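TENA/THI-4 protein, Domain of Unknown Function with a Heme Oxygenase-like Fold (Shewanella denitrificans OS217, PDB 3DDE) is of unknown function but has an all-helical heme oxygenase-like fold and, like iron-containing redox enzymes of similar sequence, possibly acts as an oxidoreductase. Local coordinates at residues Val14-Trp18 against Val143-Ile147; Leu61-Met65 against Tyr122-Ala126; Leu111-Leu117 against Thr210-Asp216; Leu134-Tyr138 against Val182-Leu186. All blocks are in the same frame, centred on the assembly; numbering follows the deposited sequence.

Contact 1. Residues Val14-Trp18 against Val143-Ile147; sequences VATMW and VYGYI
Trp18 and Tyr146 lie against each other as an offset stack: the five-membered ring of the indole and the phenol ring have centroids 4.4 Å apart, with their planes only 20° from parallel. The displacement sets the CD1 corner of the indole over the phenol face near its rim, where Trp18 CD1 comes within 3.4 Å of Tyr146 CD2. The CB of Tyr146 follows the ring onto the indole and makes a CH-pi contact with the five-membered ring. On that same indole face, Ile147 CG2 stands 4.0 Å from the centroid of the Trp18 six-membered ring, a second CH-pi contact, so adjacent residues cover both halves of the indole. Val143 CG2 comes in obliquely at the far corner, 3.4 Å from Trp18 CZ2. Trp18 reaches this place with CG anti to its carbonyl carbon (chi1 -81°), which carries the indole from helix 7-24 toward the start of helix 144-157. The outer part of the phenol rests on the preceding turn, with Tyr146 CE1 3.7 Å from Ala15 CA and Tyr146 CE2 3.9 Å from Val14 CG1. Leu207 and Met203 of helix 193-223 touch Trp18 and Val14 in turn; His171 and Phe168 back Val143 and Ile147. The N-terminal helix is thus joined to the bundle here through aromatic overlap and apolar contact, which probably relies on shape and dispersion rather than on charge.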
loop_
_atom_site.group_PDB
_atom_site.type_symbol
_atom_site.label_atom_id
_atom_site.label_comp_id
_atom_site.label_asym_id
_atom_site.label_seq_id
_atom_site.Cartn_x
_atom_site.Cartn_y
_atom_site.Cartn_z
ATOM N N VAL A 14 -25.206 6.213 18.808
ATOM C CA VAL A 14 -25.557 4.998 18.075
ATOM C C VAL A 14 -27.066 4.721 18.149
ATOM O O VAL A 14 -27.688 4.409 17.129
ATOM C CB VAL A 14 -24.732 3.795 18.571
ATOM C CG1 VAL A 14 -25.255 2.489 17.984
ATOM C CG2 VAL A 14 -23.260 3.994 18.193
ATOM N N ALA A 15 -27.645 4.858 19.345
ATOM C CA ALA A 15 -29.082 4.646 19.549
ATOM C C ALA A 15 -29.936 5.625 18.723
ATOM O O ALA A 15 -31.016 5.266 18.232
ATOM C CB ALA A 15 -29.442 4.747 21.048
ATOM N N THR A 16 -29.455 6.859 18.590
ATOM C CA THR A 16 -30.138 7.872 17.793
ATOM C C THR A 16 -30.082 7.518 16.309
ATOM O O THR A 16 -31.062 7.691 15.590
ATOM C CB THR A 16 -29.529 9.273 18.023
ATOM O OG1 THR A 16 -29.847 9.715 19.348
ATOM C CG2 THR A 16 -30.089 10.279 17.045
HETATM N N MSE A 17 -28.940 7.019 15.855
HETATM C CA MSE A 17 -28.769 6.627 14.449
HETATM C C MSE A 17 -29.601 5.410 14.045
HETATM O O MSE A 17 -30.192 5.417 12.965
HETATM C CB MSE A 17 -27.296 6.380 14.127
HETATM C CG MSE A 17 -26.489 7.658 14.145
HETATM SE SE MSE A 17 -24.653 7.364 13.761
HETATM C CE MSE A 17 -24.763 6.759 11.963
ATOM N N TRP A 18 -29.631 4.370 14.880
ATOM C CA TRP A 18 -30.457 3.183 14.588
ATOM C C TRP A 18 -31.941 3.555 14.512
ATOM O O TRP A 18 -32.668 3.110 13.619
ATOM C CB TRP A 18 -30.241 2.066 15.616
ATOM C CG TRP A 18 -29.019 1.262 15.357
ATOM C CD1 TRP A 18 -27.906 1.174 16.139
ATOM C CD2 TRP A 18 -28.773 0.435 14.212
ATOM N NE1 TRP A 18 -26.982 0.333 15.557
ATOM C CE2 TRP A 18 -27.493 -0.134 14.374
ATOM C CE3 TRP A 18 -29.517 0.113 13.068
ATOM C CZ2 TRP A 18 -26.935 -1.008 13.431
ATOM C CZ3 TRP A 18 -28.964 -0.753 12.131
ATOM C CH2 TRP A 18 -27.687 -1.306 12.318
ATOM N N VAL A 143 -24.491 -4.293 18.355
ATOM C CA VAL A 143 -25.542 -4.104 17.345
ATOM C C VAL A 143 -26.783 -4.957 17.561
ATOM O O VAL A 143 -27.893 -4.524 17.259
ATOM C CB VAL A 143 -24.992 -4.427 15.925
ATOM C CG1 VAL A 143 -24.829 -5.946 15.739
ATOM C CG2 VAL A 143 -25.891 -3.857 14.854
ATOM N N TYR A 144 -26.583 -6.162 18.091
ATOM C CA TYR A 144 -27.667 -7.133 18.307
ATOM C C TYR A 144 -28.826 -6.552 19.141
ATOM O O TYR A 144 -29.977 -6.930 18.949
ATOM C CB TYR A 144 -27.102 -8.423 18.932
ATOM C CG TYR A 144 -28.045 -9.606 18.881
ATOM N N GLY A 145 -28.526 -5.610 20.031
ATOM C CA GLY A 145 -29.549 -4.975 20.860
ATOM C C GLY A 145 -30.539 -4.054 20.152
ATOM O O GLY A 145 -31.554 -3.695 20.731
ATOM N N TYR A 146 -30.247 -3.651 18.915
ATOM C CA TYR A 146 -31.145 -2.773 18.142
ATOM C C TYR A 146 -31.853 -3.513 17.002
ATOM O O TYR A 146 -33.019 -3.259 16.728
ATOM C CB TYR A 146 -30.364 -1.604 17.528
ATOM C CG TYR A 146 -29.561 -0.775 18.503
ATOM C CD1 TYR A 146 -30.145 0.278 19.205
ATOM C CD2 TYR A 146 -28.208 -1.027 18.700
ATOM C CE1 TYR A 146 -29.400 1.047 20.096
ATOM C CE2 TYR A 146 -27.455 -0.269 19.582
ATOM C CZ TYR A 146 -28.050 0.767 20.277
ATOM O OH TYR A 146 -27.284 1.514 21.148
ATOM N N ILE A 147 -31.137 -4.416 16.333
ATOM C CA ILE A 147 -31.675 -5.139 15.176
ATOM C C ILE A 147 -32.358 -6.479 15.499
ATOM O O ILE A 147 -32.863 -7.145 14.592
ATOM C CB ILE A 147 -30.555 -5.332 14.109
ATOM C CG1 ILE A 147 -29.367 -6.141 14.662
ATOM C CG2 ILE A 147 -30.075 -3.976 13.645
ATOM C CD1 ILE A 147 -28.411 -6.651 13.605
#

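Contact 2. Residues Leu61-Met65 against Tyr122-Ala126; sequences LVGIM and YWISA
Ser125 O is approached by C-H groups of the facing helix: Val62 CA lies 3.5 Å from Ser125 O in a CA-H...O contact with an angle of 144° at the hydrogen, and Val62 CG2 lies 3.9 Å from Ser125 O. These are two helices of the heme oxygenase-like bundle, 55-65 and 112-126, running in broadly the same direction and crossing at -35° with their local axes 8.7 Å apart. Ser125 and Ala126, both small, probably allow this closeness, the CA atoms of Val62 and Ser125 being 4.9 Å apart. The Ser125 hydroxyl turns back along its own helix to Leu121 O. Leu61, with CG anti to its backbone N (chi1 -165°), sends CD2 into the angle between two partners: it meets the edge of the Tyr122 ring in its plane, 3.8 Å from Tyr122 CD1, and also lies 3.9 Å from Ala126 CB. The Tyr122 hydroxyl is bonded to His54, which probably helps fix the ring that Leu61 leans on. The assembly closes round this pair of helices: Ile64 of a second subunit packs on Leu61, Trp123 of a third stacks on Tyr122, and Met65 of a fourth packs on Met65 here. Met65, a selenomethionine, folds back along its bent chain over the end of helix 112-126, bringing Met65 CE to 3.6 Å from Ala126 O.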
loop_
_atom_site.group_PDB
_atom_site.type_symbol
_atom_site.label_atom_id
_atom_site.label_comp_id
_atom_site.label_asym_id
_atom_site.label_seq_id
_atom_site.Cartn_x
_atom_site.Cartn_y
_atom_site.Cartn_z
ATOM N N LEU A 61 -4.712 -4.390 8.696
ATOM C CA LEU A 61 -4.044 -3.239 8.084
ATOM C C LEU A 61 -3.723 -2.105 9.078
ATOM O O LEU A 61 -2.683 -1.445 8.956
ATOM C CB LEU A 61 -4.881 -2.736 6.903
ATOM C CG LEU A 61 -4.258 -1.771 5.897
ATOM C CD1 LEU A 61 -2.923 -2.298 5.333
ATOM C CD2 LEU A 61 -5.276 -1.517 4.785
ATOM N N VAL A 62 -4.601 -1.882 10.060
ATOM C CA VAL A 62 -4.342 -0.886 11.105
ATOM C C VAL A 62 -2.983 -1.179 11.781
ATOM O O VAL A 62 -2.193 -0.259 12.053
ATOM C CB VAL A 62 -5.440 -0.897 12.209
ATOM C CG1 VAL A 62 -5.125 0.146 13.323
ATOM C CG2 VAL A 62 -6.861 -0.698 11.613
ATOM N N GLY A 63 -2.727 -2.458 12.059
ATOM C CA GLY A 63 -1.482 -2.883 12.715
ATOM C C GLY A 63 -0.234 -2.754 11.855
ATOM O O GLY A 63 0.860 -2.568 12.359
ATOM N N ILE A 64 -0.402 -2.850 10.544
ATOM C CA ILE A 64 0.700 -2.694 9.615
ATOM C C ILE A 64 1.015 -1.223 9.340
ATOM O O ILE A 64 2.180 -0.861 9.270
ATOM C CB ILE A 64 0.398 -3.424 8.286
ATOM C CG1 ILE A 64 0.253 -4.923 8.558
ATOM C CG2 ILE A 64 1.507 -3.170 7.267
ATOM C CD1 ILE A 64 -0.652 -5.600 7.581
HETATM N N MSE A 65 -0.021 -0.392 9.183
HETATM C CA MSE A 65 0.137 1.035 8.831
HETATM C C MSE A 65 0.262 1.990 10.013
HETATM O O MSE A 65 0.856 3.063 9.870
HETATM C CB MSE A 65 -1.045 1.509 7.995
HETATM C CG MSE A 65 -1.210 0.768 6.722
HETATM SE SE MSE A 65 0.283 0.891 5.563
HETATM C CE MSE A 65 0.061 2.755 5.014
ATOM N N TYR A 122 -11.172 0.397 4.418
ATOM C CA TYR A 122 -9.715 0.266 4.133
ATOM C C TYR A 122 -9.023 1.612 4.308
ATOM O O TYR A 122 -7.942 1.695 4.879
ATOM C CB TYR A 122 -9.404 -0.274 2.728
ATOM C CG TYR A 122 -9.460 -1.769 2.578
ATOM C CD1 TYR A 122 -8.382 -2.558 2.953
ATOM C CD2 TYR A 122 -10.566 -2.398 2.034
ATOM C CE1 TYR A 122 -8.415 -3.933 2.814
ATOM C CE2 TYR A 122 -10.602 -3.754 1.864
ATOM C CZ TYR A 122 -9.526 -4.531 2.258
ATOM O OH TYR A 122 -9.553 -5.896 2.105
ATOM N N TRP A 123 -9.654 2.668 3.826
ATOM C CA TRP A 123 -9.087 4.018 3.944
ATOM C C TRP A 123 -8.849 4.431 5.389
ATOM O O TRP A 123 -7.761 4.919 5.728
ATOM C CB TRP A 123 -10.012 5.022 3.252
ATOM C CG TRP A 123 -9.611 6.447 3.316
ATOM C CD1 TRP A 123 -10.234 7.433 3.994
ATOM C CD2 TRP A 123 -8.485 7.052 2.669
ATOM N NE1 TRP A 123 -9.588 8.635 3.785
ATOM C CE2 TRP A 123 -8.515 8.419 2.971
ATOM C CE3 TRP A 123 -7.475 6.569 1.828
ATOM C CZ2 TRP A 123 -7.548 9.305 2.507
ATOM C CZ3 TRP A 123 -6.526 7.458 1.346
ATOM C CH2 TRP A 123 -6.568 8.807 1.690
ATOM N N ILE A 124 -9.850 4.248 6.242
ATOM C CA ILE A 124 -9.716 4.676 7.631
ATOM C C ILE A 124 -8.820 3.715 8.436
ATOM O O ILE A 124 -8.378 4.024 9.543
ATOM C CB ILE A 124 -11.104 5.011 8.303
ATOM C CG1 ILE A 124 -12.026 3.789 8.428
ATOM C CG2 ILE A 124 -11.789 6.180 7.583
ATOM C CD1 ILE A 124 -11.664 2.853 9.602
ATOM N N SER A 125 -8.532 2.568 7.852
ATOM C CA SER A 125 -7.645 1.584 8.448
ATOM C C SER A 125 -6.189 1.807 8.026
ATOM O O SER A 125 -5.268 1.534 8.789
ATOM C CB SER A 125 -8.099 0.175 8.070
ATOM O OG SER A 125 -9.404 -0.076 8.565
ATOM N N ALA A 126 -5.990 2.326 6.823
ATOM C CA ALA A 126 -4.666 2.581 6.276
ATOM C C ALA A 126 -4.150 3.990 6.545
ATOM O O ALA A 126 -2.954 4.247 6.415
ATOM C CB ALA A 126 -4.689 2.347 4.784
#

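Contact 3. Residues Leu111-Leu117 against Thr210-Asp216; sequences LPATETL and TARILDD
Asp216 reaches the first turn of helix 112-126 and accepts a hydrogen bond from its backbone: Ala113 N lies 2.9 Å from Asp216 OD2, with an N-H...O angle of 153°. The donor comes on the syn side of the carboxylate, 31° out of its plane. Close packing accompanies the bond, since Ala113 CB is 3.1 Å from Asp216 OD2 and Leu111 CD1 lies 3.9 Å from Asp216 CB. An N-H this near a helix start has no carbonyl of its own helix to bind, and the negative charge is probably steadied by the helix end. An asparagine in place of Asp216 would probably weaken this hold, as the charge facing the helix start would be lost. At the same residue, a water donates to Ala113 O at 2.8 Å and accepts from Arg212 NH2, one turn before Asp216, bridging the helices. Arg212 also sets its guanidinium edge against the side chain of Thr116, whose hydroxyl bonds back to its own helix, Thr116 OG1 to Pro112 O at 2.7 Å. The Leu117 side chain lies roughly perpendicular to that of Ile213, with Leu117 CD2 3.7 Å from Ile213 CD1. The segments run antiparallel at 164°. Outside them, Glu47 holds the Thr114 hydroxyl, Asn205 of a neighbouring subunit bonds to Thr116, Tyr51 of helix 38-52 covers Leu117 and Ile213, and Ile21 of helix 7-24 packs on Ala211 and Leu214.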
loop_
_atom_site.group_PDB
_atom_site.type_symbol
_atom_site.label_atom_id
_atom_site.label_comp_id
_atom_site.label_asym_id
_atom_site.label_seq_id
_atom_site.Cartn_x
_atom_site.Cartn_y
_atom_site.Cartn_z
ATOM N N LEU A 111 -22.772 -4.457 -4.708
ATOM C CA LEU A 111 -23.563 -3.303 -5.119
ATOM C C LEU A 111 -22.728 -2.027 -4.819
ATOM O O LEU A 111 -21.816 -2.049 -3.975
ATOM C CB LEU A 111 -24.951 -3.289 -4.436
ATOM C CG LEU A 111 -25.968 -4.397 -4.829
ATOM C CD1 LEU A 111 -27.256 -4.345 -3.991
ATOM C CD2 LEU A 111 -26.295 -4.328 -6.302
ATOM N N PRO A 112 -23.029 -0.906 -5.505
ATOM C CA PRO A 112 -22.214 0.310 -5.292
ATOM C C PRO A 112 -22.100 0.782 -3.841
ATOM O O PRO A 112 -21.019 1.198 -3.417
ATOM C CB PRO A 112 -22.904 1.345 -6.162
ATOM C CG PRO A 112 -23.610 0.506 -7.222
ATOM C CD PRO A 112 -24.095 -0.673 -6.487
ATOM N N ALA A 113 -23.178 0.697 -3.077
ATOM C CA ALA A 113 -23.141 1.120 -1.679
ATOM C C ALA A 113 -22.182 0.244 -0.861
ATOM O O ALA A 113 -21.520 0.721 0.047
ATOM C CB ALA A 113 -24.580 1.104 -1.069
ATOM N N THR A 114 -22.111 -1.039 -1.199
ATOM C CA THR A 114 -21.264 -1.998 -0.491
ATOM C C THR A 114 -19.796 -1.757 -0.859
ATOM O O THR A 114 -18.922 -1.772 0.004
ATOM C CB THR A 114 -21.692 -3.447 -0.841
ATOM O OG1 THR A 114 -23.111 -3.559 -0.682
ATOM C CG2 THR A 114 -20.978 -4.480 0.034
ATOM N N GLU A 115 -19.540 -1.568 -2.147
ATOM C CA GLU A 115 -18.210 -1.233 -2.628
ATOM C C GLU A 115 -17.725 0.056 -1.931
ATOM O O GLU A 115 -16.543 0.163 -1.569
ATOM C CB GLU A 115 -18.242 -1.003 -4.146
ATOM C CG GLU A 115 -16.881 -1.117 -4.833
ATOM C CD GLU A 115 -16.385 -2.545 -4.816
ATOM O OE1 GLU A 115 -17.090 -3.456 -5.304
ATOM O OE2 GLU A 115 -15.299 -2.774 -4.302
ATOM N N THR A 116 -18.649 1.014 -1.750
ATOM C CA THR A 116 -18.359 2.286 -1.080
ATOM C C THR A 116 -17.993 2.085 0.398
ATOM O O THR A 116 -17.103 2.763 0.903
ATOM C CB THR A 116 -19.542 3.303 -1.221
ATOM O OG1 THR A 116 -19.859 3.481 -2.600
ATOM C CG2 THR A 116 -19.214 4.686 -0.581
ATOM N N LEU A 117 -18.689 1.190 1.104
ATOM C CA LEU A 117 -18.359 0.891 2.496
ATOM C C LEU A 117 -16.962 0.251 2.582
ATOM O O LEU A 117 -16.165 0.622 3.448
ATOM C CB LEU A 117 -19.411 -0.044 3.136
ATOM C CG LEU A 117 -19.113 -0.528 4.569
ATOM C CD1 LEU A 117 -18.983 0.607 5.559
ATOM C CD2 LEU A 117 -20.163 -1.524 5.037
ATOM N N THR A 210 -23.280 1.814 5.906
ATOM C CA THR A 210 -23.910 0.511 6.022
ATOM C C THR A 210 -25.423 0.652 5.763
ATOM O O THR A 210 -26.013 -0.191 5.124
ATOM C CB THR A 210 -23.646 -0.143 7.402
ATOM O OG1 THR A 210 -22.234 -0.194 7.650
ATOM C CG2 THR A 210 -24.207 -1.568 7.458
ATOM N N ALA A 211 -26.027 1.744 6.220
ATOM C CA ALA A 211 -27.455 1.991 5.982
ATOM C C ALA A 211 -27.756 2.155 4.492
ATOM O O ALA A 211 -28.807 1.736 4.044
ATOM C CB ALA A 211 -27.941 3.206 6.767
ATOM N N ARG A 212 -26.837 2.754 3.728
ATOM C CA ARG A 212 -27.020 2.917 2.286
ATOM C C ARG A 212 -27.073 1.563 1.568
ATOM O O ARG A 212 -27.611 1.480 0.474
ATOM C CB ARG A 212 -25.917 3.767 1.656
ATOM C CG ARG A 212 -25.796 5.216 2.206
ATOM C CD ARG A 212 -25.360 6.166 1.083
ATOM N NE ARG A 212 -24.251 5.543 0.444
ATOM C CZ ARG A 212 -23.934 5.548 -0.843
ATOM N NH1 ARG A 212 -24.636 6.186 -1.749
ATOM N NH2 ARG A 212 -22.867 4.845 -1.201
ATOM N N ILE A 213 -26.484 0.524 2.164
ATOM C CA ILE A 213 -26.527 -0.819 1.594
ATOM C C ILE A 213 -27.978 -1.324 1.570
ATOM O O ILE A 213 -28.421 -1.907 0.585
ATOM C CB ILE A 213 -25.594 -1.798 2.364
ATOM C CG1 ILE A 213 -24.119 -1.375 2.209
ATOM C CG2 ILE A 213 -25.779 -3.221 1.879
ATOM C CD1 ILE A 213 -23.105 -2.307 2.915
ATOM N N LEU A 214 -28.720 -1.066 2.648
ATOM C CA LEU A 214 -30.147 -1.405 2.739
ATOM C C LEU A 214 -30.973 -0.762 1.602
ATOM O O LEU A 214 -31.906 -1.375 1.069
ATOM C CB LEU A 214 -30.701 -0.943 4.084
ATOM C CG LEU A 214 -30.207 -1.636 5.353
ATOM C CD1 LEU A 214 -30.712 -0.915 6.618
ATOM C CD2 LEU A 214 -30.662 -3.075 5.334
ATOM N N ASP A 215 -30.615 0.472 1.243
ATOM C CA ASP A 215 -31.250 1.216 0.148
ATOM C C ASP A 215 -30.943 0.578 -1.210
ATOM O O ASP A 215 -31.820 0.462 -2.060
ATOM C CB ASP A 215 -30.778 2.679 0.137
ATOM C CG ASP A 215 -31.065 3.407 1.440
ATOM O OD1 ASP A 215 -32.032 3.023 2.148
ATOM O OD2 ASP A 215 -30.323 4.377 1.744
ATOM N N ASP A 216 -29.695 0.192 -1.434
ATOM C CA ASP A 216 -29.339 -0.518 -2.675
ATOM C C ASP A 216 -30.010 -1.876 -2.741
ATOM O O ASP A 216 -30.511 -2.280 -3.795
ATOM C CB ASP A 216 -27.821 -0.710 -2.823
ATOM C CG ASP A 216 -27.143 0.478 -3.433
ATOM O OD1 ASP A 216 -27.800 1.516 -3.586
ATOM O OD2 ASP A 216 -25.951 0.368 -3.761
HETATM O O HOH W 1 -22.394 2.943 1.431
#

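Contact 4. Residues Leu134-Tyr138 against Val182-Leu186; sequences LGYSY and VNEML
The Tyr138 ring meets the Asn183 amide at its edge: Asn183 OD1 lies near the ring plane, 3.3 Å from Tyr138 CD1 and 3.4 Å from Tyr138 CE1, and the two flat groups are inclined by 29°. An amide oxygen set there probably gains a little from the slightly positive ring hydrogens. Leu186 CD1 approaches the same corner obliquely, 3.9 Å from Tyr138 CD1. The ring comes near them because CG stands anti to the backbone N (chi1 -178°). A serine in place of Tyr138 would probably open a gap beside Leu186 and leave the Asn183 oxygen without its aromatic edge. One turn before Tyr138, the Leu134 and Leu186 side chains lie alongside one another, pointing opposite ways, with Leu134 CB 3.5 Å from Leu186 CD2. Leu134 CD2 also touches CG of Met185, which is a selenomethionine. Val182 lays its two methyls against one turn of the facing helix, Val182 CG1 3.9 Å from Leu134 O and Val182 CG2 3.8 Å from Ser137 CB. The two segments run roughly antiparallel, their axes 10.1 Å apart at a crossing angle of -146°. Leu7 and Leu10 of helix 7-24 lie by Asn183 and Tyr138, Tyr73 and Phe76 of helix 71-84 cover Leu134 and Met185, and Met203 and Val199 of helix 193-223 back Tyr138 and Leu186.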
loop_
_atom_site.group_PDB
_atom_site.type_symbol
_atom_site.label_atom_id
_atom_site.label_comp_id
_atom_site.label_asym_id
_atom_site.label_seq_id
_atom_site.Cartn_x
_atom_site.Cartn_y
_atom_site.Cartn_z
ATOM N N LEU A 134 -11.734 1.517 15.591
ATOM C CA LEU A 134 -12.446 1.048 16.776
ATOM C C LEU A 134 -13.888 1.585 16.829
ATOM O O LEU A 134 -14.751 0.974 17.464
ATOM C CB LEU A 134 -11.689 1.427 18.049
ATOM C CG LEU A 134 -10.354 0.745 18.355
ATOM C CD1 LEU A 134 -9.681 1.409 19.551
ATOM C CD2 LEU A 134 -10.547 -0.766 18.607
ATOM N N GLY A 135 -14.138 2.717 16.170
ATOM C CA GLY A 135 -15.485 3.312 16.084
ATOM C C GLY A 135 -16.458 2.430 15.311
ATOM O O GLY A 135 -17.626 2.321 15.658
ATOM N N TYR A 136 -15.964 1.815 14.250
ATOM C CA TYR A 136 -16.749 0.869 13.461
ATOM C C TYR A 136 -17.113 -0.312 14.347
ATOM O O TYR A 136 -18.286 -0.691 14.451
ATOM C CB TYR A 136 -15.938 0.399 12.242
ATOM C CG TYR A 136 -16.536 -0.738 11.425
ATOM C CD1 TYR A 136 -17.881 -0.746 11.064
ATOM C CD2 TYR A 136 -15.727 -1.773 10.962
ATOM C CE1 TYR A 136 -18.409 -1.765 10.291
ATOM C CE2 TYR A 136 -16.236 -2.784 10.187
ATOM C CZ TYR A 136 -17.583 -2.779 9.853
ATOM O OH TYR A 136 -18.082 -3.802 9.081
ATOM N N SER A 137 -16.088 -0.869 14.989
ATOM C CA SER A 137 -16.223 -2.001 15.891
ATOM C C SER A 137 -17.175 -1.709 17.040
ATOM O O SER A 137 -17.885 -2.601 17.516
ATOM C CB SER A 137 -14.856 -2.361 16.466
ATOM O OG SER A 137 -13.995 -2.856 15.458
ATOM N N TYR A 138 -17.191 -0.462 17.505
ATOM C CA TYR A 138 -18.062 -0.113 18.613
ATOM C C TYR A 138 -19.542 -0.414 18.341
ATOM O O TYR A 138 -20.190 -1.066 19.154
ATOM C CB TYR A 138 -17.897 1.337 19.077
ATOM C CG TYR A 138 -18.803 1.618 20.258
ATOM C CD1 TYR A 138 -18.496 1.143 21.534
ATOM C CD2 TYR A 138 -19.998 2.317 20.090
ATOM C CE1 TYR A 138 -19.355 1.384 22.614
ATOM C CE2 TYR A 138 -20.845 2.554 21.146
ATOM C CZ TYR A 138 -20.525 2.091 22.407
ATOM O OH TYR A 138 -21.400 2.347 23.451
ATOM N N VAL A 182 -13.570 -4.478 22.726
ATOM C CA VAL A 182 -13.509 -3.201 22.010
ATOM C C VAL A 182 -13.571 -2.030 22.995
ATOM O O VAL A 182 -12.783 -1.087 22.909
ATOM C CB VAL A 182 -14.664 -3.053 20.989
ATOM C CG1 VAL A 182 -14.696 -1.644 20.420
ATOM C CG2 VAL A 182 -14.542 -4.084 19.860
ATOM N N ASN A 183 -14.517 -2.094 23.926
ATOM C CA ASN A 183 -14.672 -1.052 24.940
ATOM C C ASN A 183 -13.420 -0.883 25.806
ATOM O O ASN A 183 -12.999 0.248 26.066
ATOM C CB ASN A 183 -15.896 -1.316 25.825
ATOM C CG ASN A 183 -17.221 -1.162 25.075
ATOM O OD1 ASN A 183 -17.264 -0.932 23.855
ATOM N ND2 ASN A 183 -18.316 -1.306 25.815
ATOM N N GLU A 184 -12.829 -1.995 26.252
ATOM C CA GLU A 184 -11.585 -1.934 27.019
ATOM C C GLU A 184 -10.468 -1.306 26.164
ATOM O O GLU A 184 -9.728 -0.450 26.646
ATOM C CB GLU A 184 -11.167 -3.319 27.516
HETATM N N MSE A 185 -10.370 -1.708 24.896
HETATM C CA MSE A 185 -9.338 -1.173 23.987
HETATM C C MSE A 185 -9.533 0.330 23.741
HETATM O O MSE A 185 -8.557 1.083 23.716
HETATM C CB MSE A 185 -9.321 -1.951 22.656
HETATM C CG MSE A 185 -8.098 -1.719 21.757
HETATM SE SE MSE A 185 -6.366 -2.014 22.636
HETATM C CE MSE A 185 -6.757 -3.674 23.519
ATOM N N LEU A 186 -10.785 0.755 23.557
ATOM C CA LEU A 186 -11.111 2.180 23.409
ATOM C C LEU A 186 -10.603 3.008 24.601
ATOM O O LEU A 186 -9.985 4.058 24.398
ATOM C CB LEU A 186 -12.623 2.394 23.231
ATOM C CG LEU A 186 -13.235 2.096 21.860
ATOM C CD1 LEU A 186 -14.738 1.949 21.947
ATOM C CD2 LEU A 186 -12.853 3.181 20.858
#

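Overall arrangement
Contacts 3 and 4 are the buried ones, on opposite sides of the chain's centre; contacts 1 and 2 are partly buried. Contacts 2 and 3 share helix 112-126, contact 3 at its start and contact 2 at its end, their nearest atoms about 5 Å apart, and both meet other subunits; no other chain touches contacts 1 and 4. Those two abut one another, Val14 packing on Tyr138, while the centres of contacts 1 and 2 are 26 Å apart. Chemistry varies with place: aromatic stacking in contact 1, close backbone approach with small and apolar side chains in contact 2, apolar interlocking in contact 4, and in contact 3 alone a hydrogen bond and a water bridge between the segments.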